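Local structure of hemolysin-related protein (Vibrio cholerae serotype O1, 6MLT) at residues 84-92 against 125-133; 523-534 against 565-576. The protein probably helps the bacterium adhere within biofilms as a secreted matrix protein that binds carbohydrate and metal ions. All coordinates share one frame; numbering follows the deposited sequence.

Contact 1 of 2, residues 84-92 against 125-133; sequences LWSYSNGGV and ILDHQGNIK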
loop_
_atom_site.group_PDB
_atom_site.type_symbol
_atom_site.label_atom_id
_atom_site.label_comp_id
_atom_site.label_asym_id
_atom_site.label_seq_id
_atom_site.Cartn_x
_atom_site.Cartn_y
_atom_site.Cartn_z
ATOM N N LEU A 84 -0.370 15.108 -26.946
ATOM C CA LEU A 84 0.403 16.255 -26.484
ATOM C C LEU A 84 1.726 16.422 -27.214
ATOM O O LEU A 84 2.282 17.525 -27.209
ATOM C CB LEU A 84 0.693 16.124 -24.984
ATOM C CG LEU A 84 -0.527 16.167 -24.066
ATOM C CD1 LEU A 84 -0.127 15.795 -22.657
ATOM C CD2 LEU A 84 -1.146 17.557 -24.098
ATOM N N TRP A 85 2.256 15.358 -27.810
ATOM C CA TRP A 85 3.597 15.373 -28.369
ATOM C C TRP A 85 3.569 15.625 -29.870
ATOM O O TRP A 85 2.603 15.297 -30.561
ATOM C CB TRP A 85 4.305 14.050 -28.082
ATOM C CG TRP A 85 4.649 13.857 -26.628
ATOM C CD1 TRP A 85 4.548 14.780 -25.622
ATOM C CD2 TRP A 85 5.145 12.662 -26.025
ATOM N NE1 TRP A 85 4.957 14.229 -24.433
ATOM C CE2 TRP A 85 5.332 12.929 -24.655
ATOM C CE3 TRP A 85 5.455 11.389 -26.512
ATOM C CZ2 TRP A 85 5.815 11.973 -23.770
ATOM C CZ3 TRP A 85 5.934 10.444 -25.631
ATOM C CH2 TRP A 85 6.107 10.740 -24.276
ATOM N N SER A 86 4.653 16.209 -30.369
ATOM C CA SER A 86 4.806 16.442 -31.798
ATOM C C SER A 86 5.388 15.246 -32.533
ATOM O O SER A 86 5.205 15.136 -33.753
ATOM C CB SER A 86 5.722 17.640 -32.037
ATOM O OG SER A 86 7.024 17.337 -31.562
ATOM N N TYR A 87 6.103 14.364 -31.832
ATOM C CA TYR A 87 6.810 13.258 -32.467
ATOM C C TYR A 87 7.800 13.759 -33.518
ATOM O O TYR A 87 8.123 13.044 -34.468
ATOM C CB TYR A 87 5.835 12.264 -33.102
ATOM C CG TYR A 87 4.723 11.814 -32.184
ATOM C CD1 TYR A 87 4.966 10.930 -31.140
ATOM C CD2 TYR A 87 3.421 12.263 -32.373
ATOM C CE1 TYR A 87 3.942 10.513 -30.308
ATOM C CE2 TYR A 87 2.391 11.849 -31.546
ATOM C CZ TYR A 87 2.656 10.978 -30.517
ATOM O OH TYR A 87 1.630 10.571 -29.694
ATOM N N SER A 88 8.301 14.984 -33.347
ATOM C CA SER A 88 9.291 15.519 -34.280
ATOM C C SER A 88 10.565 14.688 -34.293
ATOM O O SER A 88 11.322 14.751 -35.268
ATOM C CB SER A 88 9.622 16.971 -33.927
ATOM O OG SER A 88 10.304 17.047 -32.688
ATOM N N ASN A 89 10.817 13.905 -33.248
ATOM C CA ASN A 89 11.960 13.004 -33.226
ATOM C C ASN A 89 11.684 11.686 -33.938
ATOM O O ASN A 89 12.541 10.799 -33.920
ATOM C CB ASN A 89 12.396 12.730 -31.781
ATOM C CG ASN A 89 11.319 12.032 -30.950
ATOM O OD1 ASN A 89 10.218 11.745 -31.428
ATOM N ND2 ASN A 89 11.647 11.752 -29.693
ATOM N N GLY A 90 10.522 11.537 -34.571
ATOM C CA GLY A 90 10.171 10.283 -35.198
ATOM C C GLY A 90 9.539 9.265 -34.274
ATOM O O GLY A 90 9.273 8.138 -34.714
ATOM N N GLY A 91 9.287 9.616 -33.021
ATOM C CA GLY A 91 8.684 8.689 -32.074
ATOM C C GLY A 91 9.720 7.856 -31.346
ATOM O O GLY A 91 10.823 7.615 -31.830
ATOM N N VAL A 92 9.349 7.405 -30.152
ATOM C CA VAL A 92 10.211 6.581 -29.313
ATOM C C VAL A 92 9.574 5.208 -29.173
ATOM O O VAL A 92 8.405 5.095 -28.780
ATOM C CB VAL A 92 10.434 7.223 -27.933
ATOM C CG1 VAL A 92 11.257 6.301 -27.031
ATOM C CG2 VAL A 92 11.124 8.577 -28.093
ATOM N N ILE A 125 15.284 7.512 -21.202
ATOM C CA ILE A 125 14.614 8.419 -20.287
ATOM C C ILE A 125 14.238 9.666 -21.075
ATOM O O ILE A 125 15.115 10.424 -21.510
ATOM C CB ILE A 125 15.488 8.748 -19.071
ATOM C CG1 ILE A 125 15.896 7.433 -18.385
ATOM C CG2 ILE A 125 14.737 9.673 -18.114
ATOM C CD1 ILE A 125 16.794 7.591 -17.176
ATOM N N LEU A 126 12.936 9.867 -21.273
ATOM C CA LEU A 126 12.422 10.994 -22.040
ATOM C C LEU A 126 12.057 12.148 -21.114
ATOM O O LEU A 126 11.690 11.941 -19.952
ATOM C CB LEU A 126 11.180 10.593 -22.834
ATOM C CG LEU A 126 11.249 9.311 -23.665
ATOM C CD1 LEU A 126 9.937 9.113 -24.412
ATOM C CD2 LEU A 126 12.406 9.357 -24.633
ATOM N N ASP A 127 12.140 13.368 -21.651
ATOM C CA ASP A 127 11.566 14.527 -20.986
ATOM C C ASP A 127 10.060 14.563 -21.240
ATOM O O ASP A 127 9.501 13.718 -21.948
ATOM C CB ASP A 127 12.261 15.818 -21.435
ATOM C CG ASP A 127 12.020 16.177 -22.918
ATOM O OD1 ASP A 127 11.026 15.732 -23.539
ATOM O OD2 ASP A 127 12.852 16.943 -23.457
ATOM N N HIS A 128 9.390 15.561 -20.656
ATOM C CA HIS A 128 7.928 15.598 -20.671
ATOM C C HIS A 128 7.354 15.878 -22.054
ATOM O O HIS A 128 6.134 15.790 -22.230
ATOM C CB HIS A 128 7.415 16.649 -19.676
ATOM C CG HIS A 128 7.664 18.061 -20.107
ATOM N ND1 HIS A 128 6.674 18.868 -20.623
ATOM C CD2 HIS A 128 8.793 18.808 -20.107
ATOM C CE1 HIS A 128 7.179 20.053 -20.917
ATOM N NE2 HIS A 128 8.464 20.044 -20.613
ATOM N N GLN A 129 8.190 16.206 -23.030
ATOM C CA GLN A 129 7.757 16.418 -24.400
ATOM C C GLN A 129 8.019 15.215 -25.298
ATOM O O GLN A 129 7.759 15.289 -26.502
ATOM C CB GLN A 129 8.451 17.660 -24.972
ATOM C CG GLN A 129 8.082 18.933 -24.226
ATOM C CD GLN A 129 8.822 20.161 -24.741
ATOM O OE1 GLN A 129 10.004 20.097 -25.072
ATOM N NE2 GLN A 129 8.124 21.283 -24.805
ATOM N N GLY A 130 8.525 14.115 -24.743
ATOM C CA GLY A 130 8.756 12.910 -25.510
ATOM C C GLY A 130 10.120 12.814 -26.150
ATOM O O GLY A 130 10.341 11.909 -26.964
ATOM N N ASN A 131 11.042 13.711 -25.814
ATOM C CA ASN A 131 12.371 13.710 -26.398
ATOM C C ASN A 131 13.375 13.079 -25.444
ATOM O O ASN A 131 13.277 13.219 -24.221
ATOM C CB ASN A 131 12.802 15.132 -26.744
ATOM C CG ASN A 131 12.012 15.701 -27.893
ATOM O OD1 ASN A 131 11.861 15.053 -28.933
ATOM N ND2 ASN A 131 11.473 16.894 -27.707
ATOM N N ILE A 132 14.362 12.399 -26.027
ATOM C CA ILE A 132 15.358 11.697 -25.232
ATOM C C ILE A 132 16.124 12.697 -24.382
ATOM O O ILE A 132 16.545 13.757 -24.860
ATOM C CB ILE A 132 16.304 10.893 -26.139
ATOM C CG1 ILE A 132 17.283 10.070 -25.300
ATOM C CG2 ILE A 132 17.075 11.821 -27.074
ATOM C CD1 ILE A 132 16.613 8.986 -24.473
ATOM N N LYS A 133 16.308 12.359 -23.113
ATOM C CA LYS A 133 17.043 13.185 -22.165
ATOM C C LYS A 133 18.249 12.457 -21.594
ATOM O O LYS A 133 19.345 13.026 -21.553
ATOM C CB LYS A 133 16.100 13.627 -21.034
ATOM C CG LYS A 133 16.756 14.447 -19.935
ATOM C CD LYS A 133 15.696 15.037 -19.017
ATOM C CE LYS A 133 16.300 15.681 -17.788
ATOM N NZ LYS A 133 15.321 16.573 -17.102
HETATM O O HOH W 1 6.560 17.048 -28.183
HETATM O O HOH W 2 9.112 18.133 -29.454
HETATM O O HOH W 3 7.617 13.967 -29.185
HETATM O O HOH W 4 9.755 14.991 -30.588
HETATM O O HOH W 5 14.425 12.320 -28.859
HETATM O O HOH W 6 8.367 11.137 -28.924
#
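Trp85 lies flat against the turn 127-130, joining two neighbouring blades of the beta-propeller. Residues 84-92 lie in the loop between strands 71-76 and 93-94 of one blade; residues 125-133 are the tip of the hairpin that links strands 122-126 and 132-137 in the next. Gly130 carries no side chain, and its CA sits 3.4 Å from the centroid of the Trp85 six-membered ring, 6° off the normal, a CH-pi contact. The peptide carbon of Gln129 lies over the same face, nearer the rim. With CG anti to its own carbonyl carbon (chi1 -70°), Trp85 also brings NE1 to within 2.9 Å of His128 O. That hydrogen bond is bent (145° at the hydrogen), and NE1 approaches from above the carbonyl plane. The indole is thus held by its face against Gly130 and by its N-H. Asp127 holds the turn in shape: its OD1 accepts from Gln129 N (2.9 Å) and Asn131 N (3.0 Å), which arrive from opposite faces of the carboxylate, the first bond making an Asx turn. His128 ND1 is hydrogen-bonded to Leu40 O, next in sequence to the calcium ligand Asn41. Next to the ring, Val92 and Leu126 meet tip to tip, Val92 CG2 lying 3.8 Å from Leu126 CD2, and Trp85 itself also touches Ile113 of the second blade. Toward the solvent side the loops are joined largely through water. Two waters donate to Gln129 O while accepting from Ser86 N and Tyr87 N, respectively, and another links Asn89 ND2 to Ile132 N. Asn89 OD1 turns back to Gly91 N in an Asx turn of its own, while Asn89 ND2 gives Gly130 O a weak hydrogen bond of 3.0 Å.

Contact 2 of 2, residues 523-534 against 565-576; sequences YPVVADLEGNNN and PWRNATRIWNQY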
loop_
_atom_site.group_PDB
_atom_site.type_symbol
_atom_site.label_atom_id
_atom_site.label_comp_id
_atom_site.label_asym_id
_atom_site.label_seq_id
_atom_site.Cartn_x
_atom_site.Cartn_y
_atom_site.Cartn_z
ATOM N N TYR A 523 -4.323 -3.401 -16.468
ATOM C CA TYR A 523 -5.495 -3.214 -15.627
ATOM C C TYR A 523 -6.044 -1.813 -15.852
ATOM O O TYR A 523 -5.334 -0.933 -16.352
ATOM C CB TYR A 523 -5.176 -3.439 -14.138
ATOM C CG TYR A 523 -3.964 -2.692 -13.615
ATOM C CD1 TYR A 523 -4.004 -1.322 -13.413
ATOM C CD2 TYR A 523 -2.785 -3.359 -13.312
ATOM C CE1 TYR A 523 -2.892 -0.624 -12.940
ATOM C CE2 TYR A 523 -1.663 -2.668 -12.825
ATOM C CZ TYR A 523 -1.736 -1.300 -12.645
ATOM O OH TYR A 523 -0.654 -0.599 -12.160
ATOM N N PRO A 524 -7.305 -1.575 -15.506
ATOM C CA PRO A 524 -7.833 -0.208 -15.554
ATOM C C PRO A 524 -7.304 0.605 -14.383
ATOM O O PRO A 524 -6.924 0.067 -13.340
ATOM C CB PRO A 524 -9.354 -0.397 -15.452
ATOM C CG PRO A 524 -9.593 -1.885 -15.527
ATOM C CD PRO A 524 -8.327 -2.536 -15.079
ATOM N N VAL A 525 -7.294 1.923 -14.567
ATOM C CA VAL A 525 -6.760 2.860 -13.578
ATOM C C VAL A 525 -7.802 3.931 -13.292
ATOM O O VAL A 525 -8.398 4.489 -14.220
ATOM C CB VAL A 525 -5.451 3.506 -14.073
ATOM C CG1 VAL A 525 -5.078 4.740 -13.233
ATOM C CG2 VAL A 525 -4.325 2.472 -14.061
ATOM N N VAL A 526 -7.999 4.239 -12.013
ATOM C CA VAL A 526 -8.775 5.404 -11.603
ATOM C C VAL A 526 -7.802 6.474 -11.137
ATOM O O VAL A 526 -6.908 6.206 -10.321
ATOM C CB VAL A 526 -9.784 5.055 -10.499
ATOM C CG1 VAL A 526 -10.468 6.317 -9.973
ATOM C CG2 VAL A 526 -10.823 4.070 -11.030
ATOM N N ALA A 527 -7.973 7.687 -11.652
ATOM C CA ALA A 527 -7.173 8.816 -11.206
ATOM C C ALA A 527 -7.984 10.094 -11.332
ATOM O O ALA A 527 -8.783 10.250 -12.263
ATOM C CB ALA A 527 -5.877 8.942 -12.008
ATOM N N ASP A 528 -7.764 11.004 -10.383
ATOM C CA ASP A 528 -8.399 12.320 -10.371
ATOM C C ASP A 528 -7.510 13.252 -11.181
ATOM O O ASP A 528 -6.562 13.848 -10.667
ATOM C CB ASP A 528 -8.591 12.818 -8.944
ATOM C CG ASP A 528 -9.301 14.161 -8.880
ATOM O OD1 ASP A 528 -9.593 14.737 -9.952
ATOM O OD2 ASP A 528 -9.571 14.640 -7.755
ATOM N N LEU A 529 -7.829 13.380 -12.470
ATOM C CA LEU A 529 -6.954 14.116 -13.375
ATOM C C LEU A 529 -6.965 15.609 -13.068
ATOM O O LEU A 529 -5.906 16.247 -13.037
ATOM C CB LEU A 529 -7.370 13.859 -14.825
ATOM C CG LEU A 529 -7.466 12.384 -15.243
ATOM C CD1 LEU A 529 -7.909 12.264 -16.696
ATOM C CD2 LEU A 529 -6.151 11.655 -15.028
ATOM N N GLU A 530 -8.148 16.185 -12.839
ATOM C CA GLU A 530 -8.249 17.629 -12.632
ATOM C C GLU A 530 -7.964 18.048 -11.198
ATOM O O GLU A 530 -7.647 19.221 -10.962
ATOM C CB GLU A 530 -9.640 18.130 -13.023
ATOM C CG GLU A 530 -9.973 17.986 -14.503
ATOM C CD GLU A 530 -10.365 16.565 -14.890
ATOM O OE1 GLU A 530 -10.603 15.736 -13.984
ATOM O OE2 GLU A 530 -10.434 16.281 -16.105
ATOM N N GLY A 531 -8.077 17.137 -10.238
ATOM C CA GLY A 531 -7.844 17.497 -8.858
ATOM C C GLY A 531 -9.026 18.128 -8.160
ATOM O O GLY A 531 -8.852 18.727 -7.094
ATOM N N ASN A 532 -10.230 18.004 -8.721
ATOM C CA ASN A 532 -11.434 18.560 -8.117
ATOM C C ASN A 532 -12.324 17.483 -7.504
ATOM O O ASN A 532 -13.534 17.685 -7.364
ATOM C CB ASN A 532 -12.204 19.377 -9.150
ATOM C CG ASN A 532 -11.523 20.696 -9.458
ATOM O OD1 ASN A 532 -11.117 21.423 -8.549
ATOM N ND2 ASN A 532 -11.382 21.007 -10.739
ATOM N N ASN A 533 -11.744 16.348 -7.125
ATOM C CA ASN A 533 -12.426 15.335 -6.329
ATOM C C ASN A 533 -13.490 14.593 -7.126
ATOM O O ASN A 533 -14.456 14.084 -6.554
ATOM C CB ASN A 533 -13.049 15.953 -5.068
ATOM C CG ASN A 533 -13.130 14.967 -3.919
ATOM O OD1 ASN A 533 -12.345 14.025 -3.843
ATOM N ND2 ASN A 533 -14.077 15.180 -3.016
ATOM N N ASN A 534 -13.329 14.521 -8.449
ATOM C CA ASN A 534 -14.208 13.719 -9.300
ATOM C C ASN A 534 -13.331 13.008 -10.329
ATOM O O ASN A 534 -12.915 13.608 -11.329
ATOM C CB ASN A 534 -15.273 14.574 -9.972
ATOM C CG ASN A 534 -16.329 13.735 -10.674
ATOM O OD1 ASN A 534 -16.549 12.574 -10.326
ATOM N ND2 ASN A 534 -16.979 14.317 -11.669
ATOM N N PRO A 565 -20.043 11.986 -7.442
ATOM C CA PRO A 565 -18.652 12.119 -7.873
ATOM C C PRO A 565 -17.809 10.965 -7.359
ATOM O O PRO A 565 -18.114 10.343 -6.338
ATOM C CB PRO A 565 -18.211 13.448 -7.257
ATOM C CG PRO A 565 -19.090 13.618 -6.063
ATOM C CD PRO A 565 -20.423 13.020 -6.464
ATOM N N TRP A 566 -16.740 10.681 -8.095
ATOM C CA TRP A 566 -15.763 9.668 -7.701
ATOM C C TRP A 566 -14.669 10.375 -6.912
ATOM O O TRP A 566 -13.727 10.928 -7.486
ATOM C CB TRP A 566 -15.219 8.942 -8.927
ATOM C CG TRP A 566 -16.246 8.073 -9.604
ATOM C CD1 TRP A 566 -17.451 7.662 -9.091
ATOM C CD2 TRP A 566 -16.163 7.513 -10.920
ATOM N NE1 TRP A 566 -18.113 6.877 -10.007
ATOM C CE2 TRP A 566 -17.347 6.776 -11.140
ATOM C CE3 TRP A 566 -15.207 7.567 -11.939
ATOM C CZ2 TRP A 566 -17.591 6.096 -12.334
ATOM C CZ3 TRP A 566 -15.454 6.890 -13.121
ATOM C CH2 TRP A 566 -16.636 6.165 -13.308
ATOM N N ARG A 567 -14.795 10.341 -5.588
ATOM C CA ARG A 567 -13.986 11.138 -4.678
ATOM C C ARG A 567 -12.742 10.382 -4.208
ATOM O O ARG A 567 -12.650 9.154 -4.301
ATOM C CB ARG A 567 -14.816 11.542 -3.457
ATOM C CG ARG A 567 -16.072 12.325 -3.784
ATOM C CD ARG A 567 -16.817 12.736 -2.514
ATOM N NE ARG A 567 -17.354 11.571 -1.806
ATOM C CZ ARG A 567 -16.937 11.116 -0.628
ATOM N NH1 ARG A 567 -15.961 11.721 0.053
ATOM N NH2 ARG A 567 -17.516 10.041 -0.108
ATOM N N ASN A 568 -11.774 11.152 -3.703
ATOM C CA ASN A 568 -10.622 10.614 -2.972
ATOM C C ASN A 568 -9.781 9.665 -3.828
ATOM O O ASN A 568 -9.297 8.637 -3.349
ATOM C CB ASN A 568 -11.077 9.919 -1.687
ATOM C CG ASN A 568 -11.675 10.882 -0.687
ATOM O OD1 ASN A 568 -11.337 12.065 -0.667
ATOM N ND2 ASN A 568 -12.562 10.378 0.151
ATOM N N ALA A 569 -9.576 10.020 -5.091
ATOM C CA ALA A 569 -8.722 9.249 -5.985
ATOM C C ALA A 569 -7.366 9.924 -6.168
ATOM O O ALA A 569 -7.255 11.156 -6.189
ATOM C CB ALA A 569 -9.379 9.068 -7.353
ATOM N N THR A 570 -6.334 9.094 -6.326
ATOM C CA THR A 570 -4.979 9.591 -6.525
ATOM C C THR A 570 -4.913 10.524 -7.732
ATOM O O THR A 570 -5.594 10.325 -8.742
ATOM C CB THR A 570 -4.006 8.424 -6.729
ATOM O OG1 THR A 570 -2.670 8.926 -6.866
ATOM C CG2 THR A 570 -4.361 7.629 -7.976
ATOM N N ARG A 571 -4.060 11.541 -7.624
ATOM C CA ARG A 571 -3.758 12.425 -8.741
ATOM C C ARG A 571 -2.718 11.847 -9.693
ATOM O O ARG A 571 -2.445 12.457 -10.731
ATOM C CB ARG A 571 -3.224 13.767 -8.236
ATOM C CG ARG A 571 -4.137 14.539 -7.299
ATOM C CD ARG A 571 -5.343 15.118 -8.000
ATOM N NE ARG A 571 -5.068 15.742 -9.296
ATOM C CZ ARG A 571 -4.615 16.980 -9.470
ATOM N NH1 ARG A 571 -4.336 17.761 -8.434
ATOM N NH2 ARG A 571 -4.439 17.441 -10.697
ATOM N N ILE A 572 -2.118 10.709 -9.360
ATOM C CA ILE A 572 -0.957 10.215 -10.091
ATOM C C ILE A 572 -0.932 8.698 -9.987
ATOM O O ILE A 572 -1.216 8.127 -8.929
ATOM C CB ILE A 572 0.341 10.851 -9.544
ATOM C CG1 ILE A 572 1.561 10.359 -10.322
ATOM C CG2 ILE A 572 0.507 10.562 -8.051
ATOM C CD1 ILE A 572 2.779 11.250 -10.132
ATOM N N TRP A 573 -0.600 8.046 -11.099
ATOM C CA TRP A 573 -0.415 6.595 -11.139
ATOM C C TRP A 573 0.796 6.371 -12.040
ATOM O O TRP A 573 0.665 6.183 -13.252
ATOM C CB TRP A 573 -1.657 5.886 -11.654
ATOM C CG TRP A 573 -1.617 4.403 -11.465
ATOM C CD1 TRP A 573 -0.781 3.523 -12.084
ATOM C CD2 TRP A 573 -2.459 3.625 -10.605
ATOM N NE1 TRP A 573 -1.049 2.237 -11.666
ATOM C CE2 TRP A 573 -2.072 2.275 -10.753
ATOM C CE3 TRP A 573 -3.499 3.940 -9.724
ATOM C CZ2 TRP A 573 -2.694 1.238 -10.058
ATOM C CZ3 TRP A 573 -4.119 2.907 -9.031
ATOM C CH2 TRP A 573 -3.710 1.570 -9.203
ATOM N N ASN A 574 1.979 6.412 -11.441
ATOM C CA ASN A 574 3.185 6.675 -12.207
ATOM C C ASN A 574 3.935 5.416 -12.620
ATOM O O ASN A 574 4.892 5.517 -13.397
ATOM C CB ASN A 574 4.119 7.575 -11.399
ATOM C CG ASN A 574 4.716 6.856 -10.223
ATOM O OD1 ASN A 574 3.994 6.395 -9.335
ATOM N ND2 ASN A 574 6.029 6.725 -10.217
ATOM N N GLN A 575 3.529 4.246 -12.135
ATOM C CA GLN A 575 4.203 3.002 -12.475
ATOM C C GLN A 575 3.230 1.855 -12.250
ATOM O O GLN A 575 2.195 2.006 -11.600
ATOM C CB GLN A 575 5.490 2.818 -11.654
ATOM C CG GLN A 575 5.280 2.694 -10.156
ATOM C CD GLN A 575 6.577 2.612 -9.371
ATOM O OE1 GLN A 575 7.615 3.134 -9.795
ATOM N NE2 GLN A 575 6.518 1.978 -8.212
ATOM N N TYR A 576 3.581 0.698 -12.801
ATOM C CA TYR A 576 2.709 -0.467 -12.704
ATOM C C TYR A 576 2.585 -0.954 -11.265
ATOM O O TYR A 576 1.516 -1.418 -10.848
ATOM C CB TYR A 576 3.253 -1.571 -13.608
ATOM C CG TYR A 576 2.378 -2.784 -13.713
ATOM C CD1 TYR A 576 2.522 -3.834 -12.822
ATOM C CD2 TYR A 576 1.421 -2.893 -14.715
ATOM C CE1 TYR A 576 1.732 -4.958 -12.913
ATOM C CE2 TYR A 576 0.618 -4.024 -14.816
ATOM C CZ TYR A 576 0.786 -5.045 -13.911
ATOM O OH TYR A 576 0.005 -6.168 -13.987
HETATM O O HOH W 7 -11.233 11.940 -6.685
HETATM O O HOH W 8 -8.089 13.434 -5.599
HETATM O O HOH W 9 -14.409 13.941 -0.408
#
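Arg571 curls over the turn at Asp528-Gly531, its chain bent at chi2 (-71°) and chi3 (-43°) so that the guanidinium returns to the segment from which the residue at first points away. Arg571 CB stands 4.1 Å from Asp528 O, and Arg571 CD closes on the same oxygen at 3.2 Å. Arg571 NE donates to Asp528 O at 2.8 Å, nearly in line with the carbonyl bond. CZ passes over Gly531 CA, which lies beneath the centre of the guanidinium face. At the tip, Arg571 NH2 donates to Leu529 O at 3.0 Å from above its carbonyl plane, while NH1 reaches Glu51 O in the calcium-binding loop. Asp528 supports this turn from within: OD1 accepts from Gly531 N, OD2 accepts from Asn533 N, and a water joins OD2 to Ala569 O. Asp528 N in turn donates to Thr570 O. Farther toward residue 565, two asparagine side chains receive backbone N-H groups: Asn533 OD1 takes Asn568 N (2.9 Å), and Asn534 OD1 takes Trp566 N. The other end is an aromatic cluster centred on the Tyr523 hydroxyl, which accepts from Trp573 NE1 in the indole plane (2.9 Å) and donates to Tyr576 O (2.7 Å). Both partners lie near the Tyr523 ring plane and fix the hydroxyl's position and O-H direction; the ring itself packs against Trp573 and, through CE2, over a face of Tyr576. Val525 CG2 makes a CH-pi contact over one face of the Trp573 five-membered ring. Val526 O, buried beside Thr570 CG2, has no polar partner in the model. Residues 565-576, following the last blade strand 553-559, run along strand 525-527 and the turn after it, at the innermost strand of the propeller's closing blade, whose outermost strand is the N-terminal 13-19.

Overall arrangement
From the N terminus, strand 13-19 supplies the outer strand of the blade that the C-terminal strands 525-527, 536-541 and 553-559 later complete, and the chain then builds the blade that carries the calcium-binding loop 41-56. Contact 1 closes soon afterwards, across 32 intervening residues, and ties the outer part of that blade to the hairpin of the following one. The remaining blades and the inserted lectin domain come next, before contact 2 opens at 523; its loop of 30 residues contains strands 536-541 and 553-559. The two loops are in series, neither nested nor crossed. Their centres are 24 Å apart, yet both border the calcium loop region, contact 1 through Leu40 and contact 2 through Glu51 and Ala55.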